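DUF4276 family protein (Pyrococcus horikoshii, PDB 2P62) is of unknown function but belongs to the Toprim-like clan, whose fold is best known from enzymes that cut, join or copy nucleic acids. Local coordinates at residues K23-R28 with L235-V240; R2-I7 with D56-V61; E91-R96 with K130-G135. All coordinates share one frame; numbering follows the deposited sequence.

Interactions 2 and 3 are two ladders of one sheet: 2-7 pairs with 56-61 on one flank and, on the other, strand 2-7 bonds to strand 89-97, which interaction 3 joins to 129-136. Both are held by parallel backbone hydrogen bonds, and most of their side chains are buried. Interaction 1 differs in kind. There a loop and the last turn of the C-terminal helix meet mainly through apolar and aromatic side chains, with no polar bond between the segments, over a smaller, partly exposed area. That helix packs on the sheet, so 235-240 touches both ladders: Lys4 of interaction 2 reaches its last turn, while Tyr93 and Tyr132 of interaction 3 pack against it.

Interaction 1 (K23-R28 with L235-V240); sequences KLYGFR and LLERMV
Phe27 turns the rim of its ring to Val240, whose methyl CG1 lies in the ring plane, 3.5 Å from Phe27 CE2. The second methyl comes in obliquely and just as near, with Val240 CG2 3.4 Å from Phe27 CE2, so the branched end of the valine forks about this one ring carbon. The fork follows from the valine torsion: CG1 lies anti to the backbone N (chi1 -177°), which leaves CG2 beside that nitrogen and turned to Tyr25. The tyrosine ring is met obliquely at both ends: Val240 CG2 is 4.1 Å from Tyr25 CG, and Leu236 CB is 3.6 Å from Tyr25 OH. Tyrosine suits this half-covered place because the ring spans from Leu236 in the last helical turn to Val240 just beyond the helix end, while its hydroxyl end reaches toward the stem of the exposed Glu237. An alanine here is likely to open a gap beside Leu236 and leave Val240 CG2 with Phe27 as its one ring across the contact. The contact joins the C-terminal helix 233-239 to the loop that follows helix 11-23, a helix on which Leu236 (at Leu20) and Val240 (at Leu21) also pack. Leu24 and Leu236 also meet Leu227 of helix 220-229, and Arg28 leads into the edge of the sheet by backbone pairing with Glu54.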
loop_
_atom_site.group_PDB
_atom_site.type_symbol
_atom_site.label_atom_id
_atom_site.label_comp_id
_atom_site.label_asym_id
_atom_site.label_seq_id
_atom_site.Cartn_x
_atom_site.Cartn_y
_atom_site.Cartn_z
ATOM N N LYS A 23 -16.841 -9.155 7.165
ATOM C CA LYS A 23 -17.852 -9.517 6.185
ATOM C C LYS A 23 -18.423 -10.922 6.262
ATOM O O LYS A 23 -19.501 -11.185 5.734
ATOM C CB LYS A 23 -17.307 -9.249 4.780
ATOM C CG LYS A 23 -16.892 -7.791 4.551
ATOM C CD LYS A 23 -18.064 -6.820 4.744
ATOM C CE LYS A 23 -17.674 -5.361 4.452
ATOM N NZ LYS A 23 -16.708 -4.811 5.438
ATOM N N LEU A 24 -17.716 -11.824 6.926
ATOM C CA LEU A 24 -18.199 -13.191 7.040
ATOM C C LEU A 24 -18.679 -13.541 8.453
ATOM O O LEU A 24 -19.642 -14.285 8.607
ATOM C CB LEU A 24 -17.102 -14.157 6.612
ATOM C CG LEU A 24 -17.564 -15.576 6.294
ATOM C CD1 LEU A 24 -18.446 -15.574 5.043
ATOM C CD2 LEU A 24 -16.350 -16.448 6.077
ATOM N N TYR A 25 -18.026 -13.010 9.486
ATOM C CA TYR A 25 -18.445 -13.324 10.852
ATOM C C TYR A 25 -19.111 -12.207 11.643
ATOM O O TYR A 25 -19.320 -12.354 12.836
ATOM C CB TYR A 25 -17.277 -13.905 11.670
ATOM C CG TYR A 25 -16.768 -15.213 11.122
ATOM C CD1 TYR A 25 -15.718 -15.241 10.219
ATOM C CD2 TYR A 25 -17.391 -16.417 11.445
ATOM C CE1 TYR A 25 -15.297 -16.429 9.642
ATOM C CE2 TYR A 25 -16.977 -17.623 10.871
ATOM C CZ TYR A 25 -15.929 -17.615 9.967
ATOM O OH TYR A 25 -15.508 -18.782 9.369
ATOM N N GLY A 26 -19.432 -11.095 10.989
ATOM C CA GLY A 26 -20.106 -10.010 11.677
ATOM C C GLY A 26 -19.288 -9.151 12.620
ATOM O O GLY A 26 -19.843 -8.340 13.353
ATOM N N PHE A 27 -17.976 -9.308 12.622
ATOM C CA PHE A 27 -17.171 -8.486 13.505
ATOM C C PHE A 27 -17.103 -7.047 12.990
ATOM O O PHE A 27 -17.105 -6.809 11.781
ATOM C CB PHE A 27 -15.770 -9.087 13.634
ATOM C CG PHE A 27 -15.633 -10.049 14.775
ATOM C CD1 PHE A 27 -15.102 -9.624 15.988
ATOM C CD2 PHE A 27 -16.057 -11.364 14.654
ATOM C CE1 PHE A 27 -14.993 -10.496 17.070
ATOM C CE2 PHE A 27 -15.955 -12.247 15.733
ATOM C CZ PHE A 27 -15.421 -11.810 16.943
ATOM N N ARG A 28 -17.060 -6.089 13.914
ATOM C CA ARG A 28 -16.988 -4.674 13.555
ATOM C C ARG A 28 -15.752 -4.001 14.160
ATOM O O ARG A 28 -15.301 -4.370 15.242
ATOM C CB ARG A 28 -18.253 -3.954 14.029
ATOM C CG ARG A 28 -18.418 -2.554 13.453
ATOM C CD ARG A 28 -18.346 -2.574 11.920
ATOM N NE ARG A 28 -17.034 -2.187 11.392
ATOM C CZ ARG A 28 -16.551 -2.603 10.224
ATOM N NH1 ARG A 28 -17.265 -3.428 9.464
ATOM N NH2 ARG A 28 -15.365 -2.178 9.805
ATOM N N LEU A 235 -9.584 -22.693 11.936
ATOM C CA LEU A 235 -8.832 -21.608 12.570
ATOM C C LEU A 235 -9.760 -20.406 12.815
ATOM O O LEU A 235 -9.769 -19.806 13.895
ATOM C CB LEU A 235 -7.672 -21.163 11.670
ATOM C CG LEU A 235 -6.962 -19.868 12.102
ATOM C CD1 LEU A 235 -6.051 -20.160 13.296
ATOM C CD2 LEU A 235 -6.152 -19.299 10.950
ATOM N N LEU A 236 -10.527 -20.049 11.790
ATOM C CA LEU A 236 -11.450 -18.933 11.889
ATOM C C LEU A 236 -12.509 -19.208 12.941
ATOM O O LEU A 236 -12.830 -18.340 13.756
ATOM C CB LEU A 236 -12.122 -18.684 10.535
ATOM C CG LEU A 236 -11.175 -18.148 9.452
ATOM C CD1 LEU A 236 -11.758 -18.345 8.059
ATOM C CD2 LEU A 236 -10.907 -16.683 9.745
ATOM N N GLU A 237 -13.043 -20.422 12.933
ATOM C CA GLU A 237 -14.086 -20.780 13.885
ATOM C C GLU A 237 -13.572 -20.794 15.321
ATOM O O GLU A 237 -14.353 -20.697 16.259
ATOM C CB GLU A 237 -14.709 -22.129 13.501
ATOM C CG GLU A 237 -15.270 -22.132 12.080
ATOM C CD GLU A 237 -15.982 -23.421 11.715
ATOM O OE1 GLU A 237 -15.520 -24.504 12.140
ATOM O OE2 GLU A 237 -16.996 -23.353 10.987
ATOM N N ARG A 238 -12.255 -20.890 15.479
ATOM C CA ARG A 238 -11.639 -20.885 16.799
ATOM C C ARG A 238 -11.506 -19.435 17.269
ATOM O O ARG A 238 -11.857 -19.098 18.407
ATOM C CB ARG A 238 -10.260 -21.542 16.737
ATOM C CG ARG A 238 -9.944 -22.413 17.933
ATOM C CD ARG A 238 -11.026 -23.462 18.098
ATOM N NE ARG A 238 -10.806 -24.335 19.246
ATOM C CZ ARG A 238 -9.903 -25.308 19.287
ATOM N NH1 ARG A 238 -9.788 -26.046 20.382
ATOM N NH2 ARG A 238 -9.124 -25.547 18.237
ATOM N N MET A 239 -10.990 -18.591 16.373
ATOM C CA MET A 239 -10.807 -17.168 16.631
ATOM C C MET A 239 -12.138 -16.604 17.118
ATOM O O MET A 239 -12.202 -15.902 18.128
ATOM C CB MET A 239 -10.370 -16.443 15.345
ATOM C CG MET A 239 -9.009 -16.860 14.760
ATOM S SD MET A 239 -8.625 -15.968 13.215
ATOM C CE MET A 239 -6.812 -15.891 13.295
ATOM N N VAL A 240 -13.206 -16.924 16.399
ATOM C CA VAL A 240 -14.525 -16.452 16.773
ATOM C C VAL A 240 -15.175 -17.510 17.655
ATOM O O VAL A 240 -14.706 -18.643 17.716
ATOM C CB VAL A 240 -15.382 -16.202 15.532
ATOM C CG1 VAL A 240 -16.719 -15.640 15.940
ATOM C CG2 VAL A 240 -14.671 -15.229 14.613
#

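Interaction 2 (R2-I7 with D56-V61); sequences RIKLII and DNIALV
Arg2 opens the ladder, its N giving a hydrogen bond to Asn57 O (2.8 Å) and its O receiving one from Ala59 N (2.7 Å). Its side chain, bent at chi2 (128°) and chi3 (59°), folds back over Ile58, bringing NH2 to 3.3 Å from Ile58 CD1, while NH1 makes a salt bridge with Glu90. Ile3 lies on the other face, its CG2 3.8 Å from Val61 CG2; the short Ala59 paired with it brings only a methyl group there. Next, Lys4 N bonds to Ala59 O (2.9 Å) and Lys4 O accepts from Val61 N (2.8 Å). The lysine stem runs alongside Leu60, CB 3.6 Å from Leu60 CD2, and its extended chain carries the ammonium of this buried residue to the carbonyls of Met239 and Gly241 and to a salt bridge with Glu91. Leu5 returns to the apolar face, where CD1 meets Val61 and Trp42 and Val78 cover it. Ile6 N closes the ladder on Val61 O (2.7 Å), in a nearly straight bond of 177°. Neighbouring parallel strands of beta-branched and leucine residues, with helices packed on the sheet, are characteristic of alpha/beta folds, here consistent with the core of a Toprim-like domain.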
loop_
_atom_site.group_PDB
_atom_site.type_symbol
_atom_site.label_atom_id
_atom_site.label_comp_id
_atom_site.label_asym_id
_atom_site.label_seq_id
_atom_site.Cartn_x
_atom_site.Cartn_y
_atom_site.Cartn_z
ATOM N N ARG A 2 -13.814 -10.294 26.295
ATOM C CA ARG A 2 -12.814 -11.348 26.105
ATOM C C ARG A 2 -11.886 -10.823 25.022
ATOM O O ARG A 2 -12.342 -10.315 23.994
ATOM C CB ARG A 2 -13.446 -12.645 25.607
ATOM C CG ARG A 2 -14.192 -13.422 26.654
ATOM C CD ARG A 2 -15.593 -13.748 26.188
ATOM N NE ARG A 2 -15.647 -14.534 24.952
ATOM C CZ ARG A 2 -14.962 -15.651 24.740
ATOM N NH1 ARG A 2 -14.150 -16.112 25.671
ATOM N NH2 ARG A 2 -15.126 -16.339 23.623
ATOM N N ILE A 3 -10.587 -10.946 25.249
ATOM C CA ILE A 3 -9.618 -10.454 24.288
ATOM C C ILE A 3 -8.766 -11.565 23.713
ATOM O O ILE A 3 -8.244 -12.398 24.451
ATOM C CB ILE A 3 -8.652 -9.439 24.919
ATOM C CG1 ILE A 3 -9.413 -8.311 25.605
ATOM C CG2 ILE A 3 -7.768 -8.844 23.837
ATOM C CD1 ILE A 3 -8.503 -7.400 26.365
ATOM N N LYS A 4 -8.629 -11.557 22.391
ATOM C CA LYS A 4 -7.814 -12.525 21.675
ATOM C C LYS A 4 -6.847 -11.727 20.804
ATOM O O LYS A 4 -7.246 -10.769 20.140
ATOM C CB LYS A 4 -8.686 -13.413 20.790
ATOM C CG LYS A 4 -9.775 -14.152 21.537
ATOM C CD LYS A 4 -10.412 -15.196 20.654
ATOM C CE LYS A 4 -11.547 -15.916 21.376
ATOM N NZ LYS A 4 -12.090 -16.998 20.506
ATOM N N LEU A 5 -5.577 -12.119 20.822
ATOM C CA LEU A 5 -4.547 -11.445 20.044
ATOM C C LEU A 5 -4.189 -12.228 18.775
ATOM O O LEU A 5 -3.912 -13.430 18.822
ATOM C CB LEU A 5 -3.292 -11.251 20.908
ATOM C CG LEU A 5 -2.078 -10.552 20.285
ATOM C CD1 LEU A 5 -2.478 -9.143 19.843
ATOM C CD2 LEU A 5 -0.933 -10.488 21.300
ATOM N N ILE A 6 -4.213 -11.531 17.643
ATOM C CA ILE A 6 -3.875 -12.123 16.356
ATOM C C ILE A 6 -2.647 -11.411 15.791
ATOM O O ILE A 6 -2.673 -10.206 15.532
ATOM C CB ILE A 6 -5.036 -12.005 15.350
ATOM C CG1 ILE A 6 -6.304 -12.634 15.944
ATOM C CG2 ILE A 6 -4.646 -12.696 14.039
ATOM C CD1 ILE A 6 -7.496 -12.712 14.992
ATOM N N ILE A 7 -1.568 -12.168 15.618
ATOM C CA ILE A 7 -0.316 -11.628 15.104
ATOM C C ILE A 7 -0.019 -12.134 13.701
ATOM O O ILE A 7 0.113 -13.337 13.480
ATOM C CB ILE A 7 0.872 -12.016 16.008
ATOM C CG1 ILE A 7 0.568 -11.642 17.467
ATOM C CG2 ILE A 7 2.140 -11.309 15.511
ATOM C CD1 ILE A 7 1.607 -12.133 18.470
ATOM N N ASP A 56 -20.248 -9.116 19.973
ATOM C CA ASP A 56 -20.767 -9.705 21.200
ATOM C C ASP A 56 -19.768 -9.413 22.323
ATOM O O ASP A 56 -19.487 -8.248 22.600
ATOM C CB ASP A 56 -20.975 -11.221 21.040
ATOM C CG ASP A 56 -22.012 -11.570 19.971
ATOM O OD1 ASP A 56 -23.150 -11.055 20.048
ATOM O OD2 ASP A 56 -21.690 -12.365 19.052
ATOM N N ASN A 57 -19.225 -10.449 22.961
ATOM C CA ASN A 57 -18.271 -10.234 24.046
ATOM C C ASN A 57 -16.825 -10.603 23.695
ATOM O O ASN A 57 -15.994 -10.831 24.581
ATOM C CB ASN A 57 -18.715 -10.991 25.310
ATOM C CG ASN A 57 -18.474 -12.495 25.231
ATOM O OD1 ASN A 57 -18.726 -13.225 26.200
ATOM N ND2 ASN A 57 -17.987 -12.964 24.092
ATOM N N ILE A 58 -16.525 -10.655 22.399
ATOM C CA ILE A 58 -15.178 -10.979 21.943
ATOM C C ILE A 58 -14.496 -9.828 21.215
ATOM O O ILE A 58 -15.047 -9.261 20.272
ATOM C CB ILE A 58 -15.168 -12.171 20.975
ATOM C CG1 ILE A 58 -15.608 -13.452 21.697
ATOM C CG2 ILE A 58 -13.764 -12.320 20.370
ATOM C CD1 ILE A 58 -15.619 -14.678 20.799
ATOM N N ALA A 59 -13.282 -9.506 21.650
ATOM C CA ALA A 59 -12.484 -8.463 21.019
ATOM C C ALA A 59 -11.255 -9.118 20.388
ATOM O O ALA A 59 -10.530 -9.854 21.052
ATOM C CB ALA A 59 -12.045 -7.428 22.052
ATOM N N LEU A 60 -11.040 -8.870 19.100
ATOM C CA LEU A 60 -9.881 -9.412 18.407
ATOM C C LEU A 60 -8.912 -8.273 18.133
ATOM O O LEU A 60 -9.241 -7.316 17.432
ATOM C CB LEU A 60 -10.289 -10.059 17.085
ATOM C CG LEU A 60 -11.246 -11.243 17.219
ATOM C CD1 LEU A 60 -11.724 -11.661 15.850
ATOM C CD2 LEU A 60 -10.563 -12.389 17.945
ATOM N N VAL A 61 -7.721 -8.374 18.711
ATOM C CA VAL A 61 -6.690 -7.370 18.527
ATOM C C VAL A 61 -5.700 -7.937 17.521
ATOM O O VAL A 61 -5.001 -8.902 17.806
ATOM C CB VAL A 61 -5.976 -7.069 19.859
ATOM C CG1 VAL A 61 -4.895 -6.017 19.645
ATOM C CG2 VAL A 61 -6.996 -6.574 20.892
#

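Interaction 3 (E91-R96 with K130-G135); sequences EVYVVR and KIYPYG
Tyr93 and Tyr132 lie side by side on one face of a parallel pair, Tyr93 CE2 3.4 Å from Tyr132 CD2, their ring planes only 10° apart but slid so far, with centroids 4.9 Å apart, that the rings barely overlap. The backbone between the strands is well satisfied. The N-H of Val92 goes to Lys130 O, and Val92 O takes Tyr132 N (2.7 Å). Val94 then repeats the pattern, its N bonding to Tyr132 O (2.9 Å) and its O accepting from Tyr134 N (2.8 Å). Arg96 N ends the ladder on Tyr134 O at 3.1 Å. Because the ladder draws on the amides of Tyr132 and Tyr134, Pro133 costs it no bond though it has no N-H to give. Among the side chains, Tyr93 OH donates to Glu91 OE1 (2.8 Å), reaching it from above the carboxylate plane, 65° out of it. The same oxygen has a salt bridge with Lys4, so hydroxyl and ammonium together probably stabilise the negative charge. The other carboxylate oxygen, OE2, sits at the rim of the Tyr132 ring, with the two planes 82° apart. Tyr134 has its hydroxyl hydrogen-bonded to Asn231 O. On the opposite face, beta-branched Val92, Val94 and Ile131 supply apolar bulk, and Arg96 makes a cation-pi contact with Trp107. Strand 2-7 flanks the pair on the side of 91-96 and strand 123-126 on the side of 130-135; helix 233-239 packs on the tyrosine face, and helix 104-109 on the face of Val94, Ile131 and Pro133.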
loop_
_atom_site.group_PDB
_atom_site.type_symbol
_atom_site.label_atom_id
_atom_site.label_comp_id
_atom_site.label_asym_id
_atom_site.label_seq_id
_atom_site.Cartn_x
_atom_site.Cartn_y
_atom_site.Cartn_z
ATOM N N GLU A 91 -6.431 -16.042 24.276
ATOM C CA GLU A 91 -5.891 -16.756 23.134
ATOM C C GLU A 91 -4.992 -15.843 22.321
ATOM O O GLU A 91 -5.209 -14.630 22.233
ATOM C CB GLU A 91 -7.013 -17.332 22.238
ATOM C CG GLU A 91 -8.035 -18.193 22.987
ATOM C CD GLU A 91 -9.061 -18.888 22.100
ATOM O OE1 GLU A 91 -9.590 -18.254 21.155
ATOM O OE2 GLU A 91 -9.357 -20.080 22.369
ATOM N N VAL A 92 -3.957 -16.446 21.756
ATOM C CA VAL A 92 -3.021 -15.735 20.917
ATOM C C VAL A 92 -2.797 -16.585 19.677
ATOM O O VAL A 92 -2.488 -17.776 19.769
ATOM C CB VAL A 92 -1.654 -15.504 21.613
ATOM C CG1 VAL A 92 -0.698 -14.853 20.630
ATOM C CG2 VAL A 92 -1.819 -14.607 22.841
ATOM N N TYR A 93 -2.983 -15.964 18.516
ATOM C CA TYR A 93 -2.790 -16.633 17.237
ATOM C C TYR A 93 -1.545 -16.063 16.573
ATOM O O TYR A 93 -1.367 -14.855 16.515
ATOM C CB TYR A 93 -4.013 -16.421 16.330
ATOM C CG TYR A 93 -5.267 -17.071 16.859
ATOM C CD1 TYR A 93 -6.029 -16.445 17.850
ATOM C CD2 TYR A 93 -5.641 -18.354 16.450
ATOM C CE1 TYR A 93 -7.116 -17.080 18.431
ATOM C CE2 TYR A 93 -6.741 -19.003 17.031
ATOM C CZ TYR A 93 -7.469 -18.362 18.025
ATOM O OH TYR A 93 -8.517 -19.000 18.665
ATOM N N VAL A 94 -0.668 -16.931 16.092
ATOM C CA VAL A 94 0.536 -16.465 15.418
ATOM C C VAL A 94 0.521 -17.073 14.021
ATOM O O VAL A 94 0.682 -18.277 13.866
ATOM C CB VAL A 94 1.797 -16.895 16.191
ATOM C CG1 VAL A 94 3.047 -16.333 15.508
ATOM C CG2 VAL A 94 1.721 -16.385 17.627
ATOM N N VAL A 95 0.304 -16.233 13.013
ATOM C CA VAL A 95 0.217 -16.677 11.628
ATOM C C VAL A 95 1.422 -16.288 10.798
ATOM O O VAL A 95 1.823 -15.121 10.767
ATOM C CB VAL A 95 -1.043 -16.101 10.966
ATOM C CG1 VAL A 95 -1.097 -16.490 9.482
ATOM C CG2 VAL A 95 -2.278 -16.606 11.722
ATOM N N ARG A 96 1.983 -17.275 10.112
ATOM C CA ARG A 96 3.155 -17.061 9.279
ATOM C C ARG A 96 3.129 -18.006 8.090
ATOM O O ARG A 96 2.643 -19.131 8.196
ATOM C CB ARG A 96 4.440 -17.304 10.088
ATOM C CG ARG A 96 5.708 -17.043 9.275
ATOM C CD ARG A 96 6.979 -17.233 10.075
ATOM N NE ARG A 96 7.305 -18.646 10.283
ATOM C CZ ARG A 96 8.406 -19.079 10.891
ATOM N NH1 ARG A 96 9.298 -18.217 11.357
ATOM N NH2 ARG A 96 8.613 -20.377 11.040
ATOM N N LYS A 130 -4.050 -19.884 25.534
ATOM C CA LYS A 130 -3.923 -20.799 24.403
ATOM C C LYS A 130 -3.216 -20.129 23.223
ATOM O O LYS A 130 -3.751 -19.213 22.608
ATOM C CB LYS A 130 -5.299 -21.301 23.951
ATOM C CG LYS A 130 -5.935 -22.315 24.873
ATOM C CD LYS A 130 -7.224 -22.853 24.285
ATOM C CE LYS A 130 -7.927 -23.748 25.286
ATOM N NZ LYS A 130 -8.087 -23.028 26.581
ATOM N N ILE A 131 -2.011 -20.589 22.909
ATOM C CA ILE A 131 -1.255 -20.028 21.799
ATOM C C ILE A 131 -1.376 -20.935 20.573
ATOM O O ILE A 131 -1.008 -22.112 20.607
ATOM C CB ILE A 131 0.217 -19.837 22.202
ATOM C CG1 ILE A 131 0.278 -18.919 23.436
ATOM C CG2 ILE A 131 1.002 -19.217 21.041
ATOM C CD1 ILE A 131 1.654 -18.832 24.159
ATOM N N TYR A 132 -1.914 -20.378 19.493
ATOM C CA TYR A 132 -2.109 -21.142 18.276
ATOM C C TYR A 132 -1.153 -20.784 17.157
ATOM O O TYR A 132 -1.279 -19.742 16.520
ATOM C CB TYR A 132 -3.543 -20.978 17.762
ATOM C CG TYR A 132 -4.606 -21.600 18.634
ATOM C CD1 TYR A 132 -4.940 -22.952 18.507
ATOM C CD2 TYR A 132 -5.307 -20.830 19.577
ATOM C CE1 TYR A 132 -5.944 -23.518 19.290
ATOM C CE2 TYR A 132 -6.311 -21.394 20.363
ATOM C CZ TYR A 132 -6.624 -22.734 20.210
ATOM O OH TYR A 132 -7.631 -23.285 20.968
ATOM N N PRO A 133 -0.154 -21.633 16.929
ATOM C CA PRO A 133 0.783 -21.336 15.843
ATOM C C PRO A 133 0.164 -21.878 14.549
ATOM O O PRO A 133 -0.240 -23.038 14.480
ATOM C CB PRO A 133 2.066 -22.050 16.272
ATOM C CG PRO A 133 1.583 -23.171 17.157
ATOM C CD PRO A 133 0.389 -22.616 17.885
ATOM N N TYR A 134 0.053 -21.028 13.535
ATOM C CA TYR A 134 -0.553 -21.459 12.287
ATOM C C TYR A 134 0.250 -21.092 11.048
ATOM O O TYR A 134 0.661 -19.947 10.879
ATOM C CB TYR A 134 -1.964 -20.877 12.187
ATOM C CG TYR A 134 -2.742 -21.330 10.979
ATOM C CD1 TYR A 134 -2.725 -20.589 9.796
ATOM C CD2 TYR A 134 -3.479 -22.516 11.007
ATOM C CE1 TYR A 134 -3.428 -21.018 8.668
ATOM C CE2 TYR A 134 -4.181 -22.956 9.883
ATOM C CZ TYR A 134 -4.152 -22.202 8.722
ATOM O OH TYR A 134 -4.855 -22.623 7.618
ATOM N N GLY A 135 0.472 -22.083 10.187
ATOM C CA GLY A 135 1.210 -21.853 8.958
ATOM C C GLY A 135 0.245 -21.611 7.811
ATOM O O GLY A 135 -0.622 -22.444 7.556
#